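Local coordinates for protein oxidoreductase YdhF (Escherichia coli, PDB 1OG6) that binds NADPH and probably acts as an oxidoreductase of the aldo-keto reductase family, built on an alpha/beta barrel, at residues 179-184 with 193-198; 125-130 with 158-163; 242-247 with 273-278. All coordinates share one frame; numbering follows the deposited sequence.

Contact 1 of 3, residues 179-184 with 193-198; sequences NQVEIS and DGTLDQ. With NAP (NADP nicotinamide-adenine-dinucleotide phosphate), chain F.
Ile183, just beyond strand 179-182, meets Leu196 of helix 195-201, two successive elements of a beta-alpha-beta unit of the TIM barrel that strand 207-209 completes. The two side chains reach toward each other tip to tip, CD1 of Ile183 standing 4.0 Å from CD1 of Leu196. The other branch of Leu196 presses on the same methyl, CD2 lying 4.1 Å from Ile183 CD1, and also faces CG2 of Val181 at 4.4 Å. Branched aliphatic residues suit this seam, since their methyls fill the layer between barrel wall and helix without any polar atom to satisfy. Thr195 offers a methyl too: its CG2 is 4.2 Å from Val181 CG1. The same methyl crosses the side chain of Asn179 at about a right angle, 3.9 Å from ND2, an amide nitrogen that finds its hydrogen bond in Phe160 O. Farther out, Ile183 rests on Ala208 of the next strand, and Leu190 touches both Val181 and Thr195. Threonine suits its place because CG2 faces the strand residues while OG1, placed by chi1 -60°, bonds to Asp193. Gly194 takes the N-cap position with a phi of 102°, where a CB would jam against the carbonyl oxygen of Asp193. Asp193 forms an Asx turn: its OD2 accepts from Thr195 N at 2.8 Å and from Thr195 OG1 at 2.8 Å, both donors approaching from one face of the carboxylate.

Contact 2 of 3, residues 125-130 with 158-163; sequences LLIHRP and SNFTPA. With NAP (NADP nicotinamide-adenine-dinucleotide phosphate), chain F.
The guanidinium of Arg129 and the amide of Asn159 are stacked, their planes 16° apart, with ND2 over one guanidinium face near its rim, 3.6 Å from Arg129 CZ. At the His128 ring edge, in plane, sits O7N of the cofactor, 3.7 Å from CE1. Phe160 touches Ile127 CG2 through CZ at 3.8 Å, and its CD2 packs on Pro130 CD at 3.8 Å. Pro130, with its rigid ring, suits the loop that follows strand 122-127. Asn159 ND2 donates to O7N at 3.2 Å and weakly to His128 O, while OD1 accepts from Trp209 NE1. An alanine here in place of Arg129 would remove the stacked guanidinium and is likely to leave the Asn159 amide less firmly held beside the cofactor's carboxamide, although Trp209 would still bind OD1. The chi1 of -179° swings Ser158 OG toward the nicotinamide amide, where it accepts from N7N at 2.9 Å. The carboxamide is thus held at both ends, which probably restricts rotation of the nicotinamide ring, consistent with one face being presented for hydride transfer.

Contact 3 of 3, residues 242-247 with 273-278; sequences IEQVVN and VEAETL. With NAP (NADP nicotinamide-adenine-dinucleotide phosphate), chain F.
Glu274, whose side chain runs beside that of Gln244 and points the same way, has a backbone O that accepts twice from one residue: Thr277 N donates at 2.7 Å, and Thr277 OG1 also bonds to Glu274 O, though its modelled length of 2.5 Å is doubtful at this resolution. Threonine suits this spot because its backbone NH and its hydroxyl both turn back on the carbonyl three residues earlier. Across the contact no hydrogen bond forms; the segments meet by close packing. The amide plane of Gln244 and the carboxylate plane of Glu274 are almost perpendicular. The backbones come nearest at Gln244 and Ala275, with CA atoms 4.9 Å apart, a spacing that favours the small alanine. Its CB sits against Gln244 O at 3.4 Å and nestles between two residues about one helical turn apart, 4.1 Å from Gln244 CB and 3.8 Å from Asn247 CB. Leu278 closes this patch, CG set beside its backbone N (chi1 -62°) and CD1 reaching to 4.2 Å from Gln244 CB. From the same helix as Gln244, Glu243 OE1 takes a weak, bent hydrogen bond from N6A of the NADP adenine at 2.6 Å, 118° at the hydrogen, a carboxylate matched to an amino group. Asn247 also leans on Phe17 of strand 13-20. On the far side of helix 242-251, Val245 packs on Leu230 and Ala234 of helix 224-237, and Val246 on Leu217 of helix 216-219.

Along the chain contact 2 closes first, contact 1 follows, and contact 3 comes last, all within one aldo-keto reductase barrel. Contacts 1 and 2 are neighbours, their centres about 11 Å apart, on adjoining strands 122-127, 152-158 and 179-182 of the same sheet; Gln180 O joins them by probable hydrogen bonds with Ser158 OG and Asn159 N. Contact 3 lies across the chain's centre from contact 2, about 27 Å between centres, and about 20 Å from contact 1, among outer helices. The extended cofactor spans them: contact 2 hydrogen-bonds the nicotinamide end, near Gln180 of contact 1, while contact 3 meets the adenine through one weak bond.

Contact 1 of 3, residues 179-184 with 193-198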
loop_
_atom_site.group_PDB
_atom_site.type_symbol
_atom_site.label_atom_id
_atom_site.label_comp_id
_atom_site.label_asym_id
_atom_site.label_seq_id
_atom_site.Cartn_x
_atom_site.Cartn_y
_atom_site.Cartn_z
ATOM N N ASN C 179 -16.451 6.352 3.726
ATOM C CA ASN C 179 -15.411 6.826 2.812
ATOM C C ASN C 179 -16.036 6.798 1.415
ATOM O O ASN C 179 -15.841 5.856 0.646
ATOM C CB ASN C 179 -14.165 5.923 2.883
ATOM C CG ASN C 179 -13.038 6.397 1.967
ATOM O OD1 ASN C 179 -13.009 7.551 1.560
ATOM N ND2 ASN C 179 -12.102 5.506 1.648
ATOM N N GLN C 180 -16.809 7.836 1.106
ATOM C CA GLN C 180 -17.489 7.925 -0.173
ATOM C C GLN C 180 -16.546 7.842 -1.349
ATOM O O GLN C 180 -15.854 8.799 -1.655
ATOM C CB GLN C 180 -18.285 9.221 -0.276
ATOM C CG GLN C 180 -19.000 9.337 -1.604
ATOM C CD GLN C 180 -20.041 10.423 -1.625
ATOM O OE1 GLN C 180 -20.830 10.562 -0.692
ATOM N NE2 GLN C 180 -20.067 11.191 -2.701
ATOM N N VAL C 181 -16.539 6.703 -2.026
ATOM C CA VAL C 181 -15.668 6.514 -3.174
ATOM C C VAL C 181 -16.462 6.157 -4.429
ATOM O O VAL C 181 -17.650 5.843 -4.340
ATOM C CB VAL C 181 -14.645 5.408 -2.879
ATOM C CG1 VAL C 181 -13.668 5.881 -1.840
ATOM C CG2 VAL C 181 -15.348 4.168 -2.373
ATOM N N GLU C 182 -15.818 6.213 -5.595
ATOM C CA GLU C 182 -16.500 5.871 -6.843
ATOM C C GLU C 182 -16.363 4.398 -7.187
ATOM O O GLU C 182 -15.247 3.890 -7.260
ATOM C CB GLU C 182 -15.953 6.677 -8.016
ATOM C CG GLU C 182 -16.206 5.982 -9.356
ATOM C CD GLU C 182 -16.049 6.889 -10.562
ATOM O OE1 GLU C 182 -15.102 7.712 -10.571
ATOM O OE2 GLU C 182 -16.871 6.759 -11.505
ATOM N N ILE C 183 -17.490 3.717 -7.411
ATOM C CA ILE C 183 -17.469 2.296 -7.772
ATOM C C ILE C 183 -18.492 2.012 -8.854
ATOM O O ILE C 183 -19.672 2.257 -8.667
ATOM C CB ILE C 183 -17.823 1.357 -6.593
ATOM C CG1 ILE C 183 -17.126 1.803 -5.311
ATOM C CG2 ILE C 183 -17.370 -0.054 -6.923
ATOM C CD1 ILE C 183 -17.549 1.028 -4.094
ATOM N N SER C 184 -18.036 1.493 -9.985
ATOM C CA SER C 184 -18.921 1.149 -11.088
ATOM C C SER C 184 -18.127 0.251 -12.011
ATOM O O SER C 184 -16.900 0.278 -11.993
ATOM C CB SER C 184 -19.373 2.394 -11.846
ATOM O OG SER C 184 -18.282 3.032 -12.479
ATOM N N ASP C 193 -7.025 -1.955 -4.853
ATOM C CA ASP C 193 -5.903 -1.176 -4.367
ATOM C C ASP C 193 -5.904 -1.192 -2.840
ATOM O O ASP C 193 -5.037 -0.593 -2.202
ATOM C CB ASP C 193 -5.956 0.260 -4.904
ATOM C CG ASP C 193 -7.096 1.073 -4.324
ATOM O OD1 ASP C 193 -7.165 2.291 -4.602
ATOM O OD2 ASP C 193 -7.926 0.503 -3.590
ATOM N N GLY C 194 -6.880 -1.890 -2.259
ATOM C CA GLY C 194 -6.961 -1.993 -0.812
ATOM C C GLY C 194 -7.989 -1.101 -0.151
ATOM O O GLY C 194 -8.257 -1.238 1.038
ATOM N N THR C 195 -8.567 -0.180 -0.913
ATOM C CA THR C 195 -9.561 0.733 -0.366
ATOM C C THR C 195 -10.753 -0.059 0.141
ATOM O O THR C 195 -11.146 0.073 1.300
ATOM C CB THR C 195 -10.066 1.750 -1.426
ATOM O OG1 THR C 195 -8.974 2.540 -1.917
ATOM C CG2 THR C 195 -11.097 2.678 -0.820
ATOM N N LEU C 196 -11.333 -0.894 -0.714
ATOM C CA LEU C 196 -12.484 -1.665 -0.284
ATOM C C LEU C 196 -12.138 -2.796 0.684
ATOM O O LEU C 196 -13.020 -3.338 1.339
ATOM C CB LEU C 196 -13.245 -2.210 -1.491
ATOM C CG LEU C 196 -13.859 -1.162 -2.421
ATOM C CD1 LEU C 196 -14.904 -1.827 -3.277
ATOM C CD2 LEU C 196 -14.501 -0.045 -1.626
ATOM N N ASP C 197 -10.860 -3.150 0.787
ATOM C CA ASP C 197 -10.460 -4.213 1.711
ATOM C C ASP C 197 -10.380 -3.637 3.130
ATOM O O ASP C 197 -10.766 -4.289 4.100
ATOM C CB ASP C 197 -9.112 -4.824 1.291
ATOM C CG ASP C 197 -9.154 -5.441 -0.110
ATOM O OD1 ASP C 197 -10.131 -6.166 -0.418
ATOM O OD2 ASP C 197 -8.208 -5.211 -0.902
ATOM N N GLN C 198 -9.887 -2.409 3.241
ATOM C CA GLN C 198 -9.799 -1.745 4.532
ATOM C C GLN C 198 -11.212 -1.449 5.010
ATOM O O GLN C 198 -11.535 -1.614 6.182
ATOM C CB GLN C 198 -9.021 -0.430 4.417
ATOM C CG GLN C 198 -9.465 0.634 5.424
ATOM C CD GLN C 198 -8.654 1.910 5.340
ATOM O OE1 GLN C 198 -7.688 2.090 6.071
ATOM N NE2 GLN C 198 -9.040 2.798 4.440
HETATM P PA NAP F . -24.515 8.635 -11.603
HETATM O O1A NAP F . -23.572 8.039 -12.467
HETATM O O2A NAP F . -25.432 7.901 -10.647
HETATM O O5B NAP F . -25.504 9.572 -12.452
HETATM C C5B NAP F . -26.059 9.021 -13.666
HETATM C C4B NAP F . -26.340 10.273 -14.565
HETATM O O4B NAP F . -26.871 9.660 -15.803
HETATM C C3B NAP F . -27.493 11.190 -14.081
HETATM O O3B NAP F . -27.040 12.520 -14.307
HETATM C C2B NAP F . -28.707 10.876 -14.934
HETATM O O2B NAP F . -29.394 12.035 -15.399
HETATM C C1B NAP F . -28.169 10.059 -16.145
HETATM N N9A NAP F . -29.012 8.897 -16.383
HETATM C C8A NAP F . -29.590 7.989 -15.515
HETATM N N7A NAP F . -30.304 7.049 -16.107
HETATM C C5A NAP F . -30.183 7.366 -17.454
HETATM C C6A NAP F . -30.725 6.728 -18.584
HETATM N N6A NAP F . -31.507 5.632 -18.601
HETATM N N1A NAP F . -30.424 7.288 -19.839
HETATM N N3A NAP F . -29.070 9.082 -18.850
HETATM C C4A NAP F . -29.382 8.512 -17.624
HETATM O O3 NAP F . -23.748 9.672 -10.677
HETATM P PN NAP F . -23.503 11.223 -10.801
HETATM O O1N NAP F . -22.189 11.786 -11.132
HETATM O O2N NAP F . -24.573 11.995 -10.098
HETATM O O5D NAP F . -22.732 11.059 -9.383
HETATM C C5D NAP F . -23.242 10.247 -8.253
HETATM C C4D NAP F . -23.482 11.092 -7.013
HETATM O O4D NAP F . -22.347 11.111 -6.108
HETATM C C3D NAP F . -23.903 12.593 -7.213
HETATM O O3D NAP F . -25.325 12.760 -7.160
HETATM O O2D NAP F . -23.973 13.810 -5.040
HETATM C C1D NAP F . -22.083 12.466 -5.628
HETATM N N1N NAP F . -20.669 12.847 -5.999
HETATM C C2N NAP F . -19.611 12.764 -5.056
HETATM C C3N NAP F . -18.328 13.156 -5.443
HETATM C C7N NAP F . -17.187 13.065 -4.421
HETATM O O7N NAP F . -16.101 13.418 -4.800
HETATM N N7N NAP F . -17.391 12.626 -3.207
HETATM C C4N NAP F . -18.054 13.653 -6.797
HETATM C C5N NAP F . -19.141 13.718 -7.717
HETATM C C6N NAP F . -20.459 13.322 -7.342
HETATM P P2B NAP F . -31.003 12.141 -15.537
HETATM O O1X NAP F . -32.043 12.170 -14.422
HETATM O O2X NAP F . -31.314 12.745 -16.887
HETATM O O3X NAP F . -30.684 13.487 -14.925
#

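Contact 2 of 3, residues 125-130 with 158-163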
loop_
_atom_site.group_PDB
_atom_site.type_symbol
_atom_site.label_atom_id
_atom_site.label_comp_id
_atom_site.label_asym_id
_atom_site.label_seq_id
_atom_site.Cartn_x
_atom_site.Cartn_y
_atom_site.Cartn_z
ATOM N N LEU C 125 -20.650 14.699 8.013
ATOM C CA LEU C 125 -19.809 15.718 7.412
ATOM C C LEU C 125 -18.647 14.912 6.901
ATOM O O LEU C 125 -18.031 14.153 7.642
ATOM C CB LEU C 125 -19.292 16.728 8.427
ATOM C CG LEU C 125 -19.039 18.149 7.900
ATOM C CD1 LEU C 125 -17.956 18.778 8.743
ATOM C CD2 LEU C 125 -18.611 18.148 6.451
ATOM N N LEU C 126 -18.367 15.080 5.622
ATOM C CA LEU C 126 -17.299 14.365 4.952
ATOM C C LEU C 126 -16.200 15.310 4.457
ATOM O O LEU C 126 -16.499 16.318 3.811
ATOM C CB LEU C 126 -17.890 13.635 3.742
ATOM C CG LEU C 126 -18.293 12.165 3.721
ATOM C CD1 LEU C 126 -18.985 11.739 4.989
ATOM C CD2 LEU C 126 -19.176 11.978 2.514
ATOM N N ILE C 127 -14.940 15.009 4.761
ATOM C CA ILE C 127 -13.861 15.831 4.224
ATOM C C ILE C 127 -13.897 15.463 2.735
ATOM O O ILE C 127 -13.418 14.409 2.330
ATOM C CB ILE C 127 -12.477 15.456 4.807
ATOM C CG1 ILE C 127 -12.457 15.703 6.313
ATOM C CG2 ILE C 127 -11.389 16.270 4.127
ATOM C CD1 ILE C 127 -12.607 17.139 6.690
ATOM N N HIS C 128 -14.495 16.337 1.937
ATOM C CA HIS C 128 -14.664 16.132 0.501
ATOM C C HIS C 128 -13.563 15.395 -0.260
ATOM O O HIS C 128 -13.842 14.440 -0.973
ATOM C CB HIS C 128 -14.898 17.481 -0.179
ATOM C CG HIS C 128 -15.851 17.428 -1.333
ATOM N ND1 HIS C 128 -15.913 16.361 -2.203
ATOM C CD2 HIS C 128 -16.752 18.334 -1.784
ATOM C CE1 HIS C 128 -16.810 16.612 -3.141
ATOM N NE2 HIS C 128 -17.332 17.803 -2.910
ATOM N N ARG C 129 -12.317 15.829 -0.119
ATOM C CA ARG C 129 -11.225 15.214 -0.869
ATOM C C ARG C 129 -9.899 15.297 -0.080
ATOM O O ARG C 129 -9.698 16.232 0.692
ATOM C CB ARG C 129 -11.144 15.943 -2.220
ATOM C CG ARG C 129 -10.138 15.427 -3.220
ATOM C CD ARG C 129 -10.642 14.243 -4.039
ATOM N NE ARG C 129 -11.733 14.593 -4.945
ATOM C CZ ARG C 129 -12.117 13.843 -5.978
ATOM N NH1 ARG C 129 -11.502 12.701 -6.247
ATOM N NH2 ARG C 129 -13.121 14.236 -6.749
ATOM N N PRO C 130 -8.994 14.305 -0.247
ATOM C CA PRO C 130 -7.683 14.223 0.422
ATOM C C PRO C 130 -6.683 15.305 -0.008
ATOM O O PRO C 130 -6.326 15.428 -1.182
ATOM C CB PRO C 130 -7.207 12.814 0.074
ATOM C CG PRO C 130 -7.794 12.592 -1.270
ATOM C CD PRO C 130 -9.203 13.120 -1.098
ATOM N N SER C 158 -13.822 11.228 2.113
ATOM C CA SER C 158 -14.233 10.905 0.755
ATOM C C SER C 158 -13.047 10.871 -0.203
ATOM O O SER C 158 -12.281 11.826 -0.288
ATOM C CB SER C 158 -15.263 11.912 0.273
ATOM O OG SER C 158 -15.693 11.601 -1.036
ATOM N N ASN C 159 -12.909 9.755 -0.915
ATOM C CA ASN C 159 -11.830 9.532 -1.871
ATOM C C ASN C 159 -10.483 9.447 -1.170
ATOM O O ASN C 159 -9.471 9.888 -1.703
ATOM C CB ASN C 159 -11.796 10.649 -2.900
ATOM C CG ASN C 159 -13.135 10.885 -3.535
ATOM O OD1 ASN C 159 -13.644 10.047 -4.271
ATOM N ND2 ASN C 159 -13.722 12.034 -3.249
ATOM N N PHE C 160 -10.479 8.881 0.031
ATOM C CA PHE C 160 -9.254 8.725 0.804
ATOM C C PHE C 160 -8.587 7.385 0.560
ATOM O O PHE C 160 -9.243 6.351 0.453
ATOM C CB PHE C 160 -9.519 8.829 2.307
ATOM C CG PHE C 160 -9.594 10.229 2.823
ATOM C CD1 PHE C 160 -9.166 10.519 4.112
ATOM C CD2 PHE C 160 -10.113 11.250 2.044
ATOM C CE1 PHE C 160 -9.253 11.801 4.621
ATOM C CE2 PHE C 160 -10.206 12.539 2.547
ATOM C CZ PHE C 160 -9.775 12.818 3.840
ATOM N N THR C 161 -7.267 7.424 0.483
ATOM C CA THR C 161 -6.467 6.232 0.295
ATOM C C THR C 161 -6.536 5.547 1.644
ATOM O O THR C 161 -6.895 6.186 2.635
ATOM C CB THR C 161 -5.018 6.622 -0.006
ATOM O OG1 THR C 161 -4.963 7.227 -1.300
ATOM C CG2 THR C 161 -4.098 5.409 0.030
ATOM N N PRO C 162 -6.238 4.241 1.709
ATOM C CA PRO C 162 -6.309 3.623 3.034
ATOM C C PRO C 162 -5.318 4.286 4.003
ATOM O O PRO C 162 -5.579 4.386 5.205
ATOM C CB PRO C 162 -5.970 2.169 2.743
ATOM C CG PRO C 162 -6.572 1.964 1.405
ATOM C CD PRO C 162 -6.168 3.212 0.658
ATOM N N ALA C 163 -4.194 4.755 3.469
ATOM C CA ALA C 163 -3.165 5.409 4.277
ATOM C C ALA C 163 -3.612 6.779 4.800
ATOM O O ALA C 163 -3.232 7.197 5.898
ATOM C CB ALA C 163 -1.893 5.553 3.462
HETATM P PA NAP F . -24.515 8.635 -11.603
HETATM O O1A NAP F . -23.572 8.039 -12.467
HETATM O O2A NAP F . -25.432 7.901 -10.647
HETATM O O5B NAP F . -25.504 9.572 -12.452
HETATM C C5B NAP F . -26.059 9.021 -13.666
HETATM C C4B NAP F . -26.340 10.273 -14.565
HETATM O O4B NAP F . -26.871 9.660 -15.803
HETATM C C3B NAP F . -27.493 11.190 -14.081
HETATM O O3B NAP F . -27.040 12.520 -14.307
HETATM C C2B NAP F . -28.707 10.876 -14.934
HETATM O O2B NAP F . -29.394 12.035 -15.399
HETATM C C1B NAP F . -28.169 10.059 -16.145
HETATM N N9A NAP F . -29.012 8.897 -16.383
HETATM C C8A NAP F . -29.590 7.989 -15.515
HETATM N N7A NAP F . -30.304 7.049 -16.107
HETATM C C5A NAP F . -30.183 7.366 -17.454
HETATM C C6A NAP F . -30.725 6.728 -18.584
HETATM N N6A NAP F . -31.507 5.632 -18.601
HETATM N N1A NAP F . -30.424 7.288 -19.839
HETATM N N3A NAP F . -29.070 9.082 -18.850
HETATM C C4A NAP F . -29.382 8.512 -17.624
HETATM O O3 NAP F . -23.748 9.672 -10.677
HETATM P PN NAP F . -23.503 11.223 -10.801
HETATM O O1N NAP F . -22.189 11.786 -11.132
HETATM O O2N NAP F . -24.573 11.995 -10.098
HETATM O O5D NAP F . -22.732 11.059 -9.383
HETATM C C5D NAP F . -23.242 10.247 -8.253
HETATM C C4D NAP F . -23.482 11.092 -7.013
HETATM O O4D NAP F . -22.347 11.111 -6.108
HETATM C C3D NAP F . -23.903 12.593 -7.213
HETATM O O3D NAP F . -25.325 12.760 -7.160
HETATM O O2D NAP F . -23.973 13.810 -5.040
HETATM C C1D NAP F . -22.083 12.466 -5.628
HETATM N N1N NAP F . -20.669 12.847 -5.999
HETATM C C2N NAP F . -19.611 12.764 -5.056
HETATM C C3N NAP F . -18.328 13.156 -5.443
HETATM C C7N NAP F . -17.187 13.065 -4.421
HETATM O O7N NAP F . -16.101 13.418 -4.800
HETATM N N7N NAP F . -17.391 12.626 -3.207
HETATM C C4N NAP F . -18.054 13.653 -6.797
HETATM C C5N NAP F . -19.141 13.718 -7.717
HETATM C C6N NAP F . -20.459 13.322 -7.342
HETATM P P2B NAP F . -31.003 12.141 -15.537
HETATM O O1X NAP F . -32.043 12.170 -14.422
HETATM O O2X NAP F . -31.314 12.745 -16.887
HETATM O O3X NAP F . -30.684 13.487 -14.925
#

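Contact 3 of 3, residues 242-247 with 273-278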
loop_
_atom_site.group_PDB
_atom_site.type_symbol
_atom_site.label_atom_id
_atom_site.label_comp_id
_atom_site.label_asym_id
_atom_site.label_seq_id
_atom_site.Cartn_x
_atom_site.Cartn_y
_atom_site.Cartn_z
ATOM N N ILE C 242 -30.517 -1.867 -17.737
ATOM C CA ILE C 242 -29.136 -2.252 -17.510
ATOM C C ILE C 242 -28.636 -1.510 -16.275
ATOM O O ILE C 242 -27.794 -2.004 -15.538
ATOM C CB ILE C 242 -28.245 -1.908 -18.727
ATOM C CG1 ILE C 242 -28.434 -0.448 -19.117
ATOM C CG2 ILE C 242 -28.593 -2.810 -19.899
ATOM C CD1 ILE C 242 -27.537 -0.008 -20.240
ATOM N N GLU C 243 -29.189 -0.326 -16.049
ATOM C CA GLU C 243 -28.827 0.504 -14.911
ATOM C C GLU C 243 -29.048 -0.259 -13.620
ATOM O O GLU C 243 -28.269 -0.126 -12.688
ATOM C CB GLU C 243 -29.684 1.756 -14.924
ATOM C CG GLU C 243 -29.955 2.208 -16.338
ATOM C CD GLU C 243 -31.222 3.019 -16.481
ATOM O OE1 GLU C 243 -31.662 3.215 -17.638
ATOM O OE2 GLU C 243 -31.775 3.465 -15.448
ATOM N N GLN C 244 -30.116 -1.054 -13.571
ATOM C CA GLN C 244 -30.437 -1.846 -12.386
ATOM C C GLN C 244 -29.444 -2.972 -12.233
ATOM O O GLN C 244 -29.134 -3.378 -11.114
ATOM C CB GLN C 244 -31.823 -2.464 -12.489
ATOM C CG GLN C 244 -32.961 -1.509 -12.344
ATOM C CD GLN C 244 -34.295 -2.223 -12.431
ATOM O OE1 GLN C 244 -34.652 -3.005 -11.548
ATOM N NE2 GLN C 244 -35.036 -1.970 -13.506
ATOM N N VAL C 245 -28.974 -3.502 -13.361
ATOM C CA VAL C 245 -27.998 -4.585 -13.336
ATOM C C VAL C 245 -26.697 -4.017 -12.759
ATOM O O VAL C 245 -25.983 -4.692 -12.022
ATOM C CB VAL C 245 -27.760 -5.147 -14.751
ATOM C CG1 VAL C 245 -26.805 -6.300 -14.701
ATOM C CG2 VAL C 245 -29.061 -5.603 -15.344
ATOM N N VAL C 246 -26.408 -2.759 -13.081
ATOM C CA VAL C 246 -25.216 -2.106 -12.576
ATOM C C VAL C 246 -25.402 -1.809 -11.093
ATOM O O VAL C 246 -24.565 -2.169 -10.277
ATOM C CB VAL C 246 -24.952 -0.791 -13.317
ATOM C CG1 VAL C 246 -23.639 -0.206 -12.882
ATOM C CG2 VAL C 246 -24.933 -1.035 -14.800
ATOM N N ASN C 247 -26.503 -1.154 -10.738
ATOM C CA ASN C 247 -26.766 -0.829 -9.340
ATOM C C ASN C 247 -26.784 -2.108 -8.495
ATOM O O ASN C 247 -26.844 -2.049 -7.281
ATOM C CB ASN C 247 -28.106 -0.059 -9.200
ATOM C CG ASN C 247 -27.925 1.485 -9.171
ATOM O OD1 ASN C 247 -28.752 2.245 -9.688
ATOM N ND2 ASN C 247 -26.847 1.937 -8.549
ATOM N N VAL C 273 -34.037 1.729 -6.844
ATOM C CA VAL C 273 -34.373 0.969 -5.642
ATOM C C VAL C 273 -34.771 -0.496 -5.875
ATOM O O VAL C 273 -34.586 -1.333 -4.984
ATOM C CB VAL C 273 -35.499 1.671 -4.820
ATOM C CG1 VAL C 273 -35.005 2.993 -4.270
ATOM C CG2 VAL C 273 -36.716 1.905 -5.684
ATOM N N GLU C 274 -35.307 -0.806 -7.059
ATOM C CA GLU C 274 -35.721 -2.178 -7.389
ATOM C C GLU C 274 -34.529 -3.111 -7.511
ATOM O O GLU C 274 -34.631 -4.301 -7.230
ATOM C CB GLU C 274 -36.507 -2.214 -8.703
ATOM C CG GLU C 274 -38.013 -2.301 -8.532
ATOM C CD GLU C 274 -38.596 -1.096 -7.805
ATOM O OE1 GLU C 274 -39.814 -1.099 -7.501
ATOM O OE2 GLU C 274 -37.838 -0.139 -7.539
ATOM N N ALA C 275 -33.401 -2.561 -7.941
ATOM C CA ALA C 275 -32.187 -3.337 -8.105
ATOM C C ALA C 275 -31.861 -4.062 -6.813
ATOM O O ALA C 275 -31.163 -5.067 -6.816
ATOM C CB ALA C 275 -31.033 -2.423 -8.499
ATOM N N GLU C 276 -32.379 -3.560 -5.704
ATOM C CA GLU C 276 -32.108 -4.175 -4.418
ATOM C C GLU C 276 -32.709 -5.567 -4.337
ATOM O O GLU C 276 -32.204 -6.436 -3.631
ATOM C CB GLU C 276 -32.669 -3.308 -3.294
ATOM C CG GLU C 276 -32.160 -3.708 -1.923
ATOM C CD GLU C 276 -32.838 -2.955 -0.796
ATOM O OE1 GLU C 276 -34.057 -3.155 -0.595
ATOM O OE2 GLU C 276 -32.145 -2.168 -0.114
ATOM N N THR C 277 -33.789 -5.778 -5.078
ATOM C CA THR C 277 -34.480 -7.060 -5.080
ATOM C C THR C 277 -33.866 -8.089 -6.014
ATOM O O THR C 277 -34.165 -9.275 -5.907
ATOM C CB THR C 277 -35.964 -6.889 -5.477
ATOM O OG1 THR C 277 -36.054 -6.313 -6.786
ATOM C CG2 THR C 277 -36.682 -5.984 -4.478
ATOM N N LEU C 278 -33.019 -7.644 -6.935
ATOM C CA LEU C 278 -32.393 -8.556 -7.892
ATOM C C LEU C 278 -31.330 -9.399 -7.224
ATOM O O LEU C 278 -30.654 -8.941 -6.304
ATOM C CB LEU C 278 -31.753 -7.787 -9.052
ATOM C CG LEU C 278 -32.653 -6.953 -9.955
ATOM C CD1 LEU C 278 -31.834 -6.417 -11.103
ATOM C CD2 LEU C 278 -33.797 -7.801 -10.471
HETATM P PA NAP F . -24.515 8.635 -11.603
HETATM O O1A NAP F . -23.572 8.039 -12.467
HETATM O O2A NAP F . -25.432 7.901 -10.647
HETATM O O5B NAP F . -25.504 9.572 -12.452
HETATM C C5B NAP F . -26.059 9.021 -13.666
HETATM C C4B NAP F . -26.340 10.273 -14.565
HETATM O O4B NAP F . -26.871 9.660 -15.803
HETATM C C3B NAP F . -27.493 11.190 -14.081
HETATM O O3B NAP F . -27.040 12.520 -14.307
HETATM C C2B NAP F . -28.707 10.876 -14.934
HETATM O O2B NAP F . -29.394 12.035 -15.399
HETATM C C1B NAP F . -28.169 10.059 -16.145
HETATM N N9A NAP F . -29.012 8.897 -16.383
HETATM C C8A NAP F . -29.590 7.989 -15.515
HETATM N N7A NAP F . -30.304 7.049 -16.107
HETATM C C5A NAP F . -30.183 7.366 -17.454
HETATM C C6A NAP F . -30.725 6.728 -18.584
HETATM N N6A NAP F . -31.507 5.632 -18.601
HETATM N N1A NAP F . -30.424 7.288 -19.839
HETATM N N3A NAP F . -29.070 9.082 -18.850
HETATM C C4A NAP F . -29.382 8.512 -17.624
HETATM O O3 NAP F . -23.748 9.672 -10.677
HETATM P PN NAP F . -23.503 11.223 -10.801
HETATM O O1N NAP F . -22.189 11.786 -11.132
HETATM O O2N NAP F . -24.573 11.995 -10.098
HETATM O O5D NAP F . -22.732 11.059 -9.383
HETATM C C5D NAP F . -23.242 10.247 -8.253
HETATM C C4D NAP F . -23.482 11.092 -7.013
HETATM O O4D NAP F . -22.347 11.111 -6.108
HETATM C C3D NAP F . -23.903 12.593 -7.213
HETATM O O3D NAP F . -25.325 12.760 -7.160
HETATM O O2D NAP F . -23.973 13.810 -5.040
HETATM C C1D NAP F . -22.083 12.466 -5.628
HETATM N N1N NAP F . -20.669 12.847 -5.999
HETATM C C2N NAP F . -19.611 12.764 -5.056
HETATM C C3N NAP F . -18.328 13.156 -5.443
HETATM C C7N NAP F . -17.187 13.065 -4.421
HETATM O O7N NAP F . -16.101 13.418 -4.800
HETATM N N7N NAP F . -17.391 12.626 -3.207
HETATM C C4N NAP F . -18.054 13.653 -6.797
HETATM C C5N NAP F . -19.141 13.718 -7.717
HETATM C C6N NAP F . -20.459 13.322 -7.342
HETATM P P2B NAP F . -31.003 12.141 -15.537
HETATM O O1X NAP F . -32.043 12.170 -14.422
HETATM O O2X NAP F . -31.314 12.745 -16.887
HETATM O O3X NAP F . -30.684 13.487 -14.925
#